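Local coordinates for protein Phikz039 (Pseudomonas phage phikz, PDB 3ZBQ) that is a phage tubulin-like protein of the tubulin/FtsZ kind, with guanosine-5'-diphosphate bound in its nucleotide pocket, at residues 100-105 / 112-117; 8-13 / 31-36; 240-245 / 256-261. One frame throughout, in Å; residues are numbered along the deposited sequence.

Contact 1. Residues 100-105 / 112-117; sequences VVYSMG and IGPSLV. With GDP (guanosine-5'-diphosphate), chain B.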
loop_
_atom_site.group_PDB
_atom_site.type_symbol
_atom_site.label_atom_id
_atom_site.label_comp_id
_atom_site.label_asym_id
_atom_site.label_seq_id
_atom_site.Cartn_x
_atom_site.Cartn_y
_atom_site.Cartn_z
ATOM N N VAL A 100 1.912 2.692 -5.583
ATOM C CA VAL A 100 1.351 3.570 -4.556
ATOM C C VAL A 100 1.753 3.053 -3.172
ATOM O O VAL A 100 1.532 1.878 -2.853
ATOM C CB VAL A 100 -0.195 3.632 -4.675
ATOM C CG1 VAL A 100 -0.773 4.724 -3.767
ATOM C CG2 VAL A 100 -0.614 3.890 -6.112
ATOM N N VAL A 101 2.299 3.940 -2.331
ATOM C CA VAL A 101 2.935 3.538 -1.072
ATOM C C VAL A 101 2.314 4.260 0.109
ATOM O O VAL A 101 2.227 5.493 0.094
ATOM C CB VAL A 101 4.448 3.857 -1.085
ATOM C CG1 VAL A 101 5.141 3.281 0.131
ATOM C CG2 VAL A 101 5.087 3.314 -2.373
ATOM N N TYR A 102 1.887 3.501 1.126
ATOM C CA TYR A 102 1.169 4.084 2.281
ATOM C C TYR A 102 0.975 3.085 3.416
ATOM O O TYR A 102 1.017 1.870 3.214
ATOM C CB TYR A 102 -0.212 4.602 1.840
ATOM C CG TYR A 102 -1.021 3.574 1.064
ATOM C CD1 TYR A 102 -0.812 3.385 -0.298
ATOM C CD2 TYR A 102 -1.996 2.797 1.692
ATOM C CE1 TYR A 102 -1.535 2.452 -1.013
ATOM C CE2 TYR A 102 -2.736 1.858 0.977
ATOM C CZ TYR A 102 -2.498 1.694 -0.374
ATOM O OH TYR A 102 -3.211 0.763 -1.114
ATOM N N SER A 103 0.750 3.599 4.625
ATOM C CA SER A 103 0.441 2.737 5.752
ATOM C C SER A 103 -1.050 2.418 5.765
ATOM O O SER A 103 -1.859 3.170 5.223
ATOM C CB SER A 103 0.813 3.433 7.058
ATOM O OG SER A 103 0.066 4.626 7.202
ATOM N N MET A 104 -1.413 1.314 6.409
ATOM C CA MET A 104 -2.815 0.958 6.583
ATOM C C MET A 104 -3.407 1.487 7.895
ATOM O O MET A 104 -4.626 1.633 8.018
ATOM C CB MET A 104 -2.961 -0.560 6.547
ATOM C CG MET A 104 -2.596 -1.147 5.204
ATOM S SD MET A 104 -2.380 -2.944 5.264
ATOM C CE MET A 104 -4.051 -3.483 5.607
ATOM N N GLY A 105 -2.554 1.745 8.872
ATOM C CA GLY A 105 -3.036 2.095 10.205
ATOM C C GLY A 105 -3.198 3.578 10.458
ATOM O O GLY A 105 -3.690 3.993 11.515
ATOM N N ILE A 112 -5.988 8.358 0.825
ATOM C CA ILE A 112 -5.410 8.880 -0.418
ATOM C C ILE A 112 -4.898 7.746 -1.314
ATOM O O ILE A 112 -5.197 7.710 -2.501
ATOM C CB ILE A 112 -4.241 9.863 -0.155
ATOM C CG1 ILE A 112 -4.738 11.121 0.554
ATOM C CG2 ILE A 112 -3.552 10.251 -1.466
ATOM C CD1 ILE A 112 -3.598 11.992 1.131
ATOM N N GLY A 113 -4.130 6.823 -0.737
ATOM C CA GLY A 113 -3.534 5.739 -1.509
ATOM C C GLY A 113 -4.564 4.890 -2.221
ATOM O O GLY A 113 -4.557 4.787 -3.459
ATOM N N PRO A 114 -5.454 4.248 -1.451
ATOM C CA PRO A 114 -6.491 3.428 -2.085
ATOM C C PRO A 114 -7.414 4.227 -3.005
ATOM O O PRO A 114 -7.888 3.678 -3.999
ATOM C CB PRO A 114 -7.258 2.860 -0.893
ATOM C CG PRO A 114 -6.219 2.775 0.200
ATOM C CD PRO A 114 -5.380 4.025 0.005
ATOM N N SER A 115 -7.661 5.498 -2.696
ATOM C CA SER A 115 -8.463 6.323 -3.601
ATOM C C SER A 115 -7.768 6.542 -4.932
ATOM O O SER A 115 -8.420 6.538 -5.981
ATOM C CB SER A 115 -8.819 7.670 -2.975
ATOM O OG SER A 115 -9.580 7.478 -1.802
ATOM N N LEU A 116 -6.451 6.740 -4.900
ATOM C CA LEU A 116 -5.687 6.864 -6.135
ATOM C C LEU A 116 -5.696 5.548 -6.900
ATOM O O LEU A 116 -5.865 5.550 -8.115
ATOM C CB LEU A 116 -4.248 7.322 -5.883
ATOM C CG LEU A 116 -4.065 8.813 -5.586
ATOM C CD1 LEU A 116 -2.700 9.081 -4.945
ATOM C CD2 LEU A 116 -4.223 9.646 -6.851
ATOM N N VAL A 117 -5.530 4.430 -6.196
ATOM C CA VAL A 117 -5.560 3.119 -6.859
ATOM C C VAL A 117 -6.891 2.920 -7.567
ATOM O O VAL A 117 -6.942 2.473 -8.722
ATOM C CB VAL A 117 -5.350 1.970 -5.859
ATOM C CG1 VAL A 117 -5.485 0.619 -6.574
ATOM C CG2 VAL A 117 -3.986 2.076 -5.228
HETATM P PB GDP B . -0.834 8.956 7.836
HETATM O O1B GDP B . 0.038 10.165 7.614
HETATM O O2B GDP B . -0.945 8.142 6.563
HETATM O O3B GDP B . -2.205 9.338 8.338
HETATM O O3A GDP B . -0.209 7.991 8.960
HETATM P PA GDP B . 1.332 7.552 9.084
HETATM O O1A GDP B . 2.321 8.668 9.322
HETATM O O2A GDP B . 1.730 6.715 7.886
HETATM O "O5'" GDP B . 1.296 6.631 10.386
HETATM C "C5'" GDP B . 0.405 5.527 10.489
HETATM C "C4'" GDP B . 1.182 4.305 10.974
HETATM O "O4'" GDP B . 2.091 3.886 9.954
HETATM C "C3'" GDP B . 2.055 4.568 12.186
HETATM O "O3'" GDP B . 1.299 4.377 13.393
HETATM C "C2'" GDP B . 3.156 3.547 12.032
HETATM O "O2'" GDP B . 2.702 2.282 12.517
HETATM C "C1'" GDP B . 3.284 3.363 10.537
HETATM N N9 GDP B . 4.409 4.137 9.969
HETATM C C8 GDP B . 4.504 5.470 9.802
HETATM N N7 GDP B . 5.685 5.801 9.225
HETATM C C5 GDP B . 6.362 4.658 8.996
HETATM C C6 GDP B . 7.669 4.273 8.415
HETATM O O6 GDP B . 8.459 5.139 7.958
HETATM N N1 GDP B . 7.964 2.961 8.376
HETATM C C2 GDP B . 7.133 2.009 8.850
HETATM N N2 GDP B . 7.495 0.703 8.797
HETATM N N3 GDP B . 5.929 2.290 9.392
HETATM C C4 GDP B . 5.508 3.570 9.488
#
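Tyr-102 lays one face of its ring over Gly-113 and Pro-114, on helix 109-122 of a beta-alpha-beta unit in the nucleotide-binding half of this tubulin-like fold. Strand 97-103 enters the unit, and helix 109-122 returns across it; the two segment axes come within 8.3 Å and run nearly opposite, at 150°.

Two CH-pi contacts carry the ring. CA of Gly-113 lies 4.0 Å from the Tyr-102 ring centroid, above the CD1 side. CD of Pro-114 lies 3.9 Å from the same centroid, above the CE2 side. The torsion that sets CG of Tyr-102 between its backbone N and carbonyl carbon (chi1 51°) turns the ring back along the strand toward Val-100, one face against the helix. Gly-113 has no side chain, and this lets the ring come so close.

The apolar contacts lie beside the ring. CG1 of Val-100 meets CA of Gly-113 at 3.7 Å. Its other branch, CG2, meets CG2 of Val-117 at 3.9 Å, one turn further along the helix. This layer is buried and is continued by Cys-12 of strand 7-12, which touches Val-100 and Leu-116.

The buried Tyr-102 hydroxyl is hydrogen-bonded to OG of Ser-129 on strand 127-133. At the end of strand 97-103 the chain reaches the guanosine-5'-diphosphate, where OG of Ser-103 donates a hydrogen bond of 2.8 Å to O2A.

Contact 2. Residues 8-13 / 31-36; sequences RIYFCG and CYIDTS. With GDP (guanosine-5'-diphosphate), chain B.
Cys-31 and Phe-11 bury the largest areas here, and Ile-33 follows. Both backbone polar atoms of Cys-31 are bonded to the neighbouring strand. Its N donates to O of Ile-9 at 2.9 Å, and its O accepts a nearly straight bond from N of Phe-11 (174°). A chi1 of 64° swings the sulfur toward Tyr-10, 3.4 Å from its CD2. This is an oblique sulfur-aromatic contact. The Tyr-10 hydroxyl goes on to a hydrogen bond with O of Phe-92.

Phe-11 points to the other face of the sheet, alongside Tyr-32. Its CB meets CD2 of Tyr-32 at 3.7 Å. The two ring planes are 30° apart but slid past each other, so overlap is slight; CD2 of Phe-11 sits over the rim of one Tyr-32 face. Helix 13-23 packs on this side, with Ile-19 and Phe-23 against Phe-11.

These are neighbouring parallel strands, joined by helix 13-23 as a beta-alpha-beta crossover of the Rossmann-like nucleotide-binding domain.

Ile-33 shares the Tyr-10 face of the sheet. Its CD1 reaches the edge of the Tyr-10 ring, 4.1 Å from CD2, and lies at the same distance from SG of Cys-12. Its backbone N donates to O of Phe-11. Its O accepts a hydrogen bond from N of Gly-13 at 3.0 Å, where the strand ends beside the ligand: CA of Gly-13 is 3.7 Å from O2B of guanosine-5'-diphosphate.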
loop_
_atom_site.group_PDB
_atom_site.type_symbol
_atom_site.label_atom_id
_atom_site.label_comp_id
_atom_site.label_asym_id
_atom_site.label_seq_id
_atom_site.Cartn_x
_atom_site.Cartn_y
_atom_site.Cartn_z
ATOM N N ARG A 8 5.255 5.611 -12.435
ATOM C CA ARG A 8 4.969 6.699 -11.498
ATOM C C ARG A 8 4.826 6.103 -10.108
ATOM O O ARG A 8 4.088 5.130 -9.907
ATOM C CB ARG A 8 3.668 7.434 -11.875
ATOM C CG ARG A 8 3.327 8.659 -10.991
ATOM C CD ARG A 8 4.163 9.888 -11.362
ATOM N NE ARG A 8 3.826 10.392 -12.694
ATOM C CZ ARG A 8 4.569 11.258 -13.379
ATOM N NH1 ARG A 8 5.696 11.715 -12.863
ATOM N NH2 ARG A 8 4.189 11.654 -14.591
ATOM N N ILE A 9 5.522 6.678 -9.137
ATOM C CA ILE A 9 5.355 6.224 -7.768
ATOM C C ILE A 9 4.664 7.319 -6.967
ATOM O O ILE A 9 5.092 8.473 -6.996
ATOM C CB ILE A 9 6.698 5.867 -7.125
ATOM C CG1 ILE A 9 7.484 4.906 -8.039
ATOM C CG2 ILE A 9 6.463 5.272 -5.753
ATOM C CD1 ILE A 9 8.826 4.420 -7.444
ATOM N N TYR A 10 3.577 6.951 -6.292
ATOM C CA TYR A 10 2.811 7.883 -5.461
ATOM C C TYR A 10 3.060 7.564 -3.994
ATOM O O TYR A 10 2.612 6.516 -3.496
ATOM C CB TYR A 10 1.306 7.750 -5.748
ATOM C CG TYR A 10 0.888 8.030 -7.183
ATOM C CD1 TYR A 10 0.967 7.044 -8.156
ATOM C CD2 TYR A 10 0.376 9.270 -7.545
ATOM C CE1 TYR A 10 0.565 7.294 -9.466
ATOM C CE2 TYR A 10 -0.023 9.529 -8.847
ATOM C CZ TYR A 10 0.074 8.537 -9.799
ATOM O OH TYR A 10 -0.318 8.804 -11.094
ATOM N N PHE A 11 3.750 8.468 -3.296
ATOM C CA PHE A 11 4.033 8.303 -1.877
ATOM C C PHE A 11 2.982 9.090 -1.095
ATOM O O PHE A 11 2.896 10.307 -1.234
ATOM C CB PHE A 11 5.432 8.836 -1.539
ATOM C CG PHE A 11 6.561 7.992 -2.087
ATOM C CD1 PHE A 11 6.796 6.712 -1.588
ATOM C CD2 PHE A 11 7.385 8.480 -3.097
ATOM C CE1 PHE A 11 7.833 5.931 -2.092
ATOM C CE2 PHE A 11 8.425 7.706 -3.607
ATOM C CZ PHE A 11 8.650 6.435 -3.111
ATOM N N CYS A 12 2.181 8.393 -0.289
ATOM C CA CYS A 12 1.016 8.997 0.350
ATOM C C CYS A 12 1.062 8.905 1.868
ATOM O O CYS A 12 1.340 7.838 2.436
ATOM C CB CYS A 12 -0.284 8.347 -0.150
ATOM S SG CYS A 12 -0.426 8.223 -1.942
ATOM N N GLY A 13 0.761 10.022 2.519
ATOM C CA GLY A 13 0.743 10.084 3.972
ATOM C C GLY A 13 2.141 10.014 4.556
ATOM O O GLY A 13 3.115 9.962 3.812
ATOM N N CYS A 31 6.121 11.162 -6.704
ATOM C CA CYS A 31 5.354 12.297 -6.225
ATOM C C CYS A 31 4.792 11.995 -4.855
ATOM O O CYS A 31 4.742 10.827 -4.432
ATOM C CB CYS A 31 4.255 12.693 -7.215
ATOM S SG CYS A 31 2.965 11.455 -7.473
ATOM N N TYR A 32 4.382 13.054 -4.161
ATOM C CA TYR A 32 4.008 12.969 -2.757
ATOM C C TYR A 32 2.683 13.666 -2.507
ATOM O O TYR A 32 2.479 14.799 -2.944
ATOM C CB TYR A 32 5.047 13.672 -1.898
ATOM C CG TYR A 32 6.425 13.065 -1.895
ATOM C CD1 TYR A 32 7.356 13.394 -2.877
ATOM C CD2 TYR A 32 6.816 12.208 -0.877
ATOM C CE1 TYR A 32 8.638 12.862 -2.853
ATOM C CE2 TYR A 32 8.092 11.663 -0.852
ATOM C CZ TYR A 32 8.992 11.998 -1.838
ATOM O OH TYR A 32 10.257 11.468 -1.804
ATOM N N ILE A 33 1.788 12.992 -1.794
ATOM C CA ILE A 33 0.479 13.548 -1.478
ATOM C C ILE A 33 0.183 13.324 -0.001
ATOM O O ILE A 33 0.255 12.200 0.493
ATOM C CB ILE A 33 -0.654 12.902 -2.319
ATOM C CG1 ILE A 33 -0.285 12.840 -3.806
ATOM C CG2 ILE A 33 -1.963 13.664 -2.134
ATOM C CD1 ILE A 33 0.441 11.584 -4.187
ATOM N N ASP A 34 -0.154 14.394 0.706
ATOM C CA ASP A 34 -0.428 14.289 2.137
ATOM C C ASP A 34 -1.403 15.374 2.558
ATOM O O ASP A 34 -1.816 16.211 1.747
ATOM C CB ASP A 34 0.872 14.432 2.930
ATOM C CG ASP A 34 0.802 13.794 4.311
ATOM O OD1 ASP A 34 -0.313 13.451 4.779
ATOM O OD2 ASP A 34 1.879 13.634 4.927
ATOM N N THR A 35 -1.766 15.349 3.833
ATOM C CA THR A 35 -2.633 16.364 4.435
ATOM C C THR A 35 -1.850 17.152 5.480
ATOM O O THR A 35 -2.423 17.788 6.370
ATOM C CB THR A 35 -3.841 15.713 5.118
ATOM O OG1 THR A 35 -3.362 14.797 6.109
ATOM C CG2 THR A 35 -4.688 14.937 4.094
ATOM N N SER A 36 -0.529 17.115 5.368
ATOM C CA SER A 36 0.338 17.640 6.418
ATOM C C SER A 36 1.608 18.233 5.816
ATOM O O SER A 36 2.237 17.605 4.962
ATOM C CB SER A 36 0.688 16.505 7.385
ATOM O OG SER A 36 1.849 16.785 8.148
HETATM P PB GDP B . -0.834 8.956 7.836
HETATM O O1B GDP B . 0.038 10.165 7.614
HETATM O O2B GDP B . -0.945 8.142 6.563
HETATM O O3B GDP B . -2.205 9.338 8.338
HETATM O O3A GDP B . -0.209 7.991 8.960
HETATM P PA GDP B . 1.332 7.552 9.084
HETATM O O1A GDP B . 2.321 8.668 9.322
HETATM O O2A GDP B . 1.730 6.715 7.886
HETATM O "O5'" GDP B . 1.296 6.631 10.386
HETATM C "C5'" GDP B . 0.405 5.527 10.489
HETATM C "C4'" GDP B . 1.182 4.305 10.974
HETATM O "O4'" GDP B . 2.091 3.886 9.954
HETATM C "C3'" GDP B . 2.055 4.568 12.186
HETATM O "O3'" GDP B . 1.299 4.377 13.393
HETATM C "C2'" GDP B . 3.156 3.547 12.032
HETATM O "O2'" GDP B . 2.702 2.282 12.517
HETATM C "C1'" GDP B . 3.284 3.363 10.537
HETATM N N9 GDP B . 4.409 4.137 9.969
HETATM C C8 GDP B . 4.504 5.470 9.802
HETATM N N7 GDP B . 5.685 5.801 9.225
HETATM C C5 GDP B . 6.362 4.658 8.996
HETATM C C6 GDP B . 7.669 4.273 8.415
HETATM O O6 GDP B . 8.459 5.139 7.958
HETATM N N1 GDP B . 7.964 2.961 8.376
HETATM C C2 GDP B . 7.133 2.009 8.850
HETATM N N2 GDP B . 7.495 0.703 8.797
HETATM N N3 GDP B . 5.929 2.290 9.392
HETATM C C4 GDP B . 5.508 3.570 9.488
#

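Contact 3. Residues 240-245 / 256-261; sequences ISIASL and STVLTR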
loop_
_atom_site.group_PDB
_atom_site.type_symbol
_atom_site.label_atom_id
_atom_site.label_comp_id
_atom_site.label_asym_id
_atom_site.label_seq_id
_atom_site.Cartn_x
_atom_site.Cartn_y
_atom_site.Cartn_z
ATOM N N ILE A 240 -1.295 -17.216 -8.778
ATOM C CA ILE A 240 -2.184 -16.859 -9.885
ATOM C C ILE A 240 -1.408 -16.360 -11.106
ATOM O O ILE A 240 -1.600 -16.837 -12.229
ATOM C CB ILE A 240 -3.193 -15.780 -9.447
ATOM C CG1 ILE A 240 -4.092 -16.326 -8.328
ATOM C CG2 ILE A 240 -4.013 -15.278 -10.643
ATOM C CD1 ILE A 240 -4.861 -15.244 -7.544
ATOM N N SER A 241 -0.516 -15.404 -10.876
ATOM C CA SER A 241 0.187 -14.726 -11.961
ATOM C C SER A 241 1.628 -14.438 -11.552
ATOM O O SER A 241 1.881 -13.872 -10.487
ATOM C CB SER A 241 -0.535 -13.426 -12.326
ATOM O OG SER A 241 -0.019 -12.855 -13.513
ATOM N N ILE A 242 2.578 -14.840 -12.395
ATOM C CA ILE A 242 3.981 -14.659 -12.054
ATOM C C ILE A 242 4.746 -13.964 -13.166
ATOM O O ILE A 242 4.601 -14.308 -14.349
ATOM C CB ILE A 242 4.668 -15.994 -11.667
ATOM C CG1 ILE A 242 6.124 -15.741 -11.282
ATOM C CG2 ILE A 242 4.596 -17.004 -12.812
ATOM C CD1 ILE A 242 6.818 -16.947 -10.659
ATOM N N ALA A 243 5.548 -12.975 -12.782
ATOM C CA ALA A 243 6.506 -12.351 -13.693
ATOM C C ALA A 243 7.915 -12.670 -13.218
ATOM O O ALA A 243 8.261 -12.399 -12.076
ATOM C CB ALA A 243 6.309 -10.852 -13.744
ATOM N N SER A 244 8.737 -13.221 -14.103
ATOM C CA SER A 244 10.086 -13.616 -13.717
ATOM C C SER A 244 11.145 -12.917 -14.568
ATOM O O SER A 244 10.984 -12.776 -15.781
ATOM C CB SER A 244 10.252 -15.135 -13.827
ATOM O OG SER A 244 9.343 -15.828 -12.988
ATOM N N LEU A 245 12.230 -12.489 -13.923
ATOM C CA LEU A 245 13.401 -11.973 -14.626
ATOM C C LEU A 245 14.594 -12.897 -14.425
ATOM O O LEU A 245 14.871 -13.309 -13.302
ATOM C CB LEU A 245 13.764 -10.584 -14.110
ATOM C CG LEU A 245 12.784 -9.469 -14.453
ATOM C CD1 LEU A 245 13.218 -8.145 -13.814
ATOM C CD2 LEU A 245 12.711 -9.322 -15.954
ATOM N N SER A 256 6.044 -23.527 -10.766
ATOM C CA SER A 256 4.914 -24.375 -10.418
ATOM C C SER A 256 3.747 -24.024 -11.334
ATOM O O SER A 256 3.807 -23.040 -12.072
ATOM C CB SER A 256 4.514 -24.154 -8.956
ATOM O OG SER A 256 4.109 -22.813 -8.747
ATOM N N THR A 257 2.698 -24.839 -11.287
ATOM C CA THR A 257 1.459 -24.555 -12.002
ATOM C C THR A 257 0.971 -23.145 -11.665
ATOM O O THR A 257 0.914 -22.762 -10.494
ATOM C CB THR A 257 0.369 -25.555 -11.608
ATOM O OG1 THR A 257 0.842 -26.891 -11.827
ATOM C CG2 THR A 257 -0.863 -25.328 -12.437
ATOM N N VAL A 258 0.619 -22.377 -12.690
ATOM C CA VAL A 258 0.262 -20.975 -12.509
ATOM C C VAL A 258 -0.651 -20.563 -13.654
ATOM O O VAL A 258 -0.596 -21.162 -14.742
ATOM C CB VAL A 258 1.542 -20.085 -12.414
ATOM C CG1 VAL A 258 2.240 -19.966 -13.770
ATOM C CG2 VAL A 258 1.219 -18.709 -11.848
ATOM N N LEU A 259 -1.511 -19.573 -13.431
ATOM C CA LEU A 259 -2.501 -19.217 -14.457
ATOM C C LEU A 259 -1.903 -18.358 -15.572
ATOM O O LEU A 259 -2.110 -18.628 -16.753
ATOM C CB LEU A 259 -3.721 -18.528 -13.847
ATOM C CG LEU A 259 -4.406 -19.319 -12.725
ATOM C CD1 LEU A 259 -5.664 -18.616 -12.261
ATOM C CD2 LEU A 259 -4.740 -20.731 -13.201
ATOM N N THR A 260 -1.161 -17.326 -15.181
ATOM C CA THR A 260 -0.435 -16.484 -16.122
ATOM C C THR A 260 1.050 -16.436 -15.741
ATOM O O THR A 260 1.396 -16.314 -14.566
ATOM C CB THR A 260 -1.040 -15.062 -16.191
ATOM O OG1 THR A 260 -2.288 -15.111 -16.888
ATOM C CG2 THR A 260 -0.112 -14.092 -16.917
ATOM N N ARG A 261 1.922 -16.581 -16.736
ATOM C CA ARG A 261 3.360 -16.446 -16.510
ATOM C C ARG A 261 3.961 -15.568 -17.603
ATOM O O ARG A 261 3.665 -15.729 -18.796
ATOM C CB ARG A 261 4.052 -17.818 -16.474
ATOM C CG ARG A 261 5.578 -17.756 -16.248
ATOM C CD ARG A 261 6.190 -19.137 -16.005
ATOM N NE ARG A 261 7.599 -19.045 -15.618
ATOM C CZ ARG A 261 8.632 -19.209 -16.439
ATOM N NH1 ARG A 261 8.438 -19.499 -17.726
ATOM N NH2 ARG A 261 9.868 -19.090 -15.971
HETATM O O HOH W 1 8.783 -18.369 -13.249
#
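Ser-241 pairs with Thr-260 and Ile-242 with Arg-261 in parallel register, and the backbone bonds alternate between the strands. N of Thr-260 donates to O of Ile-240 at 3.0 Å, and N of Ile-242 donates to O of Thr-260 at 2.9 Å. The same Ile-240 carbonyl also takes a weak bond from N of Leu-259, bent to 128°.

Two apolar contacts lie at this end. CG2 of Ile-240 meets CD1 of Leu-259 obliquely. On the Ile-242 face, CG1 of Val-258 lies 3.9 Å from CG2 of Ile-242. The second branch of Val-258, CG2, is anti to its backbone N and packs 3.4 Å from O of Ile-240.

Ile-242 and Arg-261 lie side by side. CG2 of Ile-242 touches CG of Arg-261 at 3.7 Å. The arginine chain is extended from CG to NE and so runs along the sheet toward Ser-244. There a water links the two strands: NE of Arg-261 donates to it at 2.7 Å, and it is hydrogen-bonded to OG of Ser-244. That OG is also hydrogen-bonded to ND1 of His-277 on strand 275-281. The water sits in the guanidinium plane, at its edge. NH2 of Arg-261 forms a salt bridge with Asp-252, which ties the connecting loop to the strand.

On the other face, OG of Ser-241 rests 3.6 Å from CB of Thr-260. It is hydrogen-bonded to O of Trp-208, while OG1 of Thr-260 is hydrogen-bonded to NE2 of His-215.

Strand 260-265 forms one edge of the sheet within this chain, in the tubulin-like C-terminal domain. Ile-240 and Ser-241 both face Ile-280 on the other side, a classic beta bulge.

In the fold
Contacts 1 and 2 are buried and touch each other. Strands 97-103 and 7-12 are neighbours in the sheet: N of Val-101 probably bonds to O of Tyr-10, and N of Cys-12 to O of Val-101. Both contacts end at the guanosine-5'-diphosphate. Contact 1 packs a helix on a strand with no hydrogen bond between its segments, while contact 2 joins two strands through backbone bonds. Contact 3 is far off, its centre about 26 Å from that of contact 1 and about 31 Å from that of contact 2. It lies at the other end of the same sheet and is only partly buried. Its side chains add a water bridge and an arginine salt bridge to the backbone bonds.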